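Local coordinates for RNA-binding protein, putative (Trypanosoma brucei, PDB 6E4N) that binds RNA through its RNA recognition motif, the domain present here, and can remodel it, acting in kinetoplastid RNA editing, at residues V6-M11 / A66-R71. The protein carries 1 engineered substitution. Sequence-based numbering, arbitrary orientation.
Engineered in segment 6-11: Met11 (natural residue Leu).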
loop_
_atom_site.group_PDB
_atom_site.type_symbol
_atom_site.label_atom_id
_atom_site.label_comp_id
_atom_site.label_asym_id
_atom_site.label_seq_id
_atom_site.Cartn_x
_atom_site.Cartn_y
_atom_site.Cartn_z
ATOM N N VAL A 6 -0.439 3.875 6.004
ATOM C CA VAL A 6 0.361 2.658 5.930
ATOM C C VAL A 6 1.606 2.884 5.079
ATOM O O VAL A 6 1.533 3.508 4.018
ATOM C CB VAL A 6 -0.450 1.481 5.332
ATOM C CG1 VAL A 6 0.419 0.238 5.188
ATOM C CG2 VAL A 6 -1.672 1.183 6.184
ATOM N N GLN A 7 2.748 2.391 5.551
ATOM C CA GLN A 7 3.985 2.440 4.776
ATOM C C GLN A 7 4.159 1.163 3.961
ATOM O O GLN A 7 4.077 0.057 4.500
ATOM C CB GLN A 7 5.191 2.640 5.695
ATOM C CG GLN A 7 4.946 3.611 6.827
ATOM C CD GLN A 7 4.970 5.051 6.360
ATOM O OE1 GLN A 7 5.908 5.481 5.688
ATOM N NE2 GLN A 7 3.940 5.807 6.723
ATOM N N VAL A 8 4.397 1.325 2.664
ATOM C CA VAL A 8 4.597 0.201 1.764
ATOM C C VAL A 8 6.033 0.187 1.270
ATOM O O VAL A 8 6.571 1.227 0.899
ATOM C CB VAL A 8 3.655 0.279 0.547
ATOM C CG1 VAL A 8 3.878 -0.913 -0.381
ATOM C CG2 VAL A 8 2.195 0.385 1.010
ATOM N N SER A 9 6.660 -0.984 1.273
ATOM C CA SER A 9 7.979 -1.120 0.667
ATOM C C SER A 9 8.117 -2.493 0.020
ATOM O O SER A 9 7.285 -3.378 0.234
ATOM C CB SER A 9 9.086 -0.891 1.702
ATOM O OG SER A 9 9.112 -1.905 2.686
ATOM N N GLY A 10 9.165 -2.657 -0.778
ATOM C CA GLY A 10 9.442 -3.928 -1.421
ATOM C C GLY A 10 8.880 -4.031 -2.823
ATOM O O GLY A 10 9.040 -5.055 -3.485
ATOM N N MET A 11 8.213 -2.976 -3.280
ATOM C CA MET A 11 7.688 -2.957 -4.639
ATOM C C MET A 11 8.794 -3.030 -5.675
ATOM O O MET A 11 9.907 -2.558 -5.451
ATOM C CB MET A 11 6.860 -1.696 -4.905
ATOM C CG MET A 11 5.594 -1.558 -4.089
ATOM S SD MET A 11 4.571 -0.228 -4.748
ATOM C CE MET A 11 5.620 1.180 -4.390
ATOM N N ALA A 66 6.737 -8.766 -7.009
ATOM C CA ALA A 66 7.444 -8.363 -5.795
ATOM C C ALA A 66 6.616 -8.595 -4.534
ATOM O O ALA A 66 5.401 -8.407 -4.535
ATOM C CB ALA A 66 7.850 -6.899 -5.890
ATOM N N THR A 67 7.286 -8.997 -3.459
ATOM C CA THR A 67 6.628 -9.211 -2.173
ATOM C C THR A 67 6.622 -7.929 -1.345
ATOM O O THR A 67 7.675 -7.356 -1.067
ATOM C CB THR A 67 7.314 -10.334 -1.373
ATOM O OG1 THR A 67 7.269 -11.546 -2.134
ATOM C CG2 THR A 67 6.613 -10.553 -0.041
ATOM N N LEU A 68 5.435 -7.487 -0.947
ATOM C CA LEU A 68 5.291 -6.221 -0.230
ATOM C C LEU A 68 5.520 -6.325 1.275
ATOM O O LEU A 68 5.169 -7.319 1.902
ATOM C CB LEU A 68 3.899 -5.639 -0.475
ATOM C CG LEU A 68 3.524 -5.395 -1.938
ATOM C CD1 LEU A 68 2.164 -4.690 -2.019
ATOM C CD2 LEU A 68 4.618 -4.601 -2.642
ATOM N N PHE A 69 6.096 -5.276 1.854
ATOM C CA PHE A 69 6.170 -5.155 3.304
ATOM C C PHE A 69 5.372 -3.930 3.739
ATOM O O PHE A 69 5.623 -2.815 3.279
ATOM C CB PHE A 69 7.617 -5.055 3.790
ATOM C CG PHE A 69 7.739 -4.822 5.272
ATOM C CD1 PHE A 69 7.386 -5.815 6.170
ATOM C CD2 PHE A 69 8.194 -3.610 5.767
ATOM C CE1 PHE A 69 7.484 -5.606 7.532
ATOM C CE2 PHE A 69 8.301 -3.396 7.131
ATOM C CZ PHE A 69 7.943 -4.396 8.012
ATOM N N LEU A 70 4.403 -4.151 4.621
ATOM C CA LEU A 70 3.513 -3.097 5.077
ATOM C C LEU A 70 3.643 -2.904 6.583
ATOM O O LEU A 70 3.765 -3.877 7.328
ATOM C CB LEU A 70 2.064 -3.431 4.714
ATOM C CG LEU A 70 1.648 -3.368 3.239
ATOM C CD1 LEU A 70 1.938 -4.679 2.543
ATOM C CD2 LEU A 70 0.170 -3.049 3.138
ATOM N N ARG A 71 3.620 -1.654 7.034
ATOM C CA ARG A 71 3.568 -1.369 8.471
ATOM C C ARG A 71 2.950 -0.003 8.762
ATOM O O ARG A 71 2.697 0.794 7.855
ATOM C CB ARG A 71 4.965 -1.458 9.095
ATOM C CG ARG A 71 5.971 -0.481 8.537
ATOM C CD ARG A 71 7.231 -0.434 9.403
ATOM N NE ARG A 71 8.345 0.177 8.681
ATOM C CZ ARG A 71 9.499 0.539 9.235
ATOM N NH1 ARG A 71 9.712 0.363 10.538
ATOM N NH2 ARG A 71 10.445 1.079 8.480
ATOM O OXT ARG A 71 2.689 0.335 9.919
HETATM O O HOH W 1 6.923 -0.399 4.373
#
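Ala66 begins the contact: its methyl CB lies 3.3 Å from Gly10 O, and so small a side chain can point toward the backbone of Gly10 and Met11. Gly10 has a positive phi of 95°, where a CB would be jammed against the preceding carbonyl and collide with Thr67 O. Leu68, at the break in the strand, puts its side chain on the helix-covered face. Leu68 CG stands anti to the carbonyl carbon (chi1 -57°), and Leu68 CD2 comes within 3.5 Å of Met11 CG, Met11 being engineered; Leu20 and His23 of helix 17-24 adjoin this pair. Phe69 and Ser9 form an antiparallel hydrogen-bonded pair: Phe69 N gives a nearly straight bond to Ser9 O (2.8 Å, 175°), and Ser9 N returns one to Phe69 O. On the other face Ser9 OG lies in the phenyl plane at the ring edge, 3.6 Å from Phe69 CD2. A short hydroxyl suits this partly exposed position, since it can share a water with Phe69 O. In the RNA recognition motif, strand 5-9, mid-sheet, is flanked by 40-45 and 66-70; the face bearing Ser9 and Phe69, away from the helices, is the usual RNA-binding surface, consistent with an exposed aromatic. Leu70, in a non-hydrogen-bonded pair with Val8, turns back to the helices: Leu70 CD2 lies 3.9 Å from Val6 CG1, the side chains crossing at a slant. Such branched apolar groups fill the sheet-helix interface, against Ala51, Ala54 and Ile55. Exposed Arg71 pairs through its backbone, Arg71 O accepting from Gln7 N (2.8 Å) and Arg71 N donating to Gln7 O (3.1 Å).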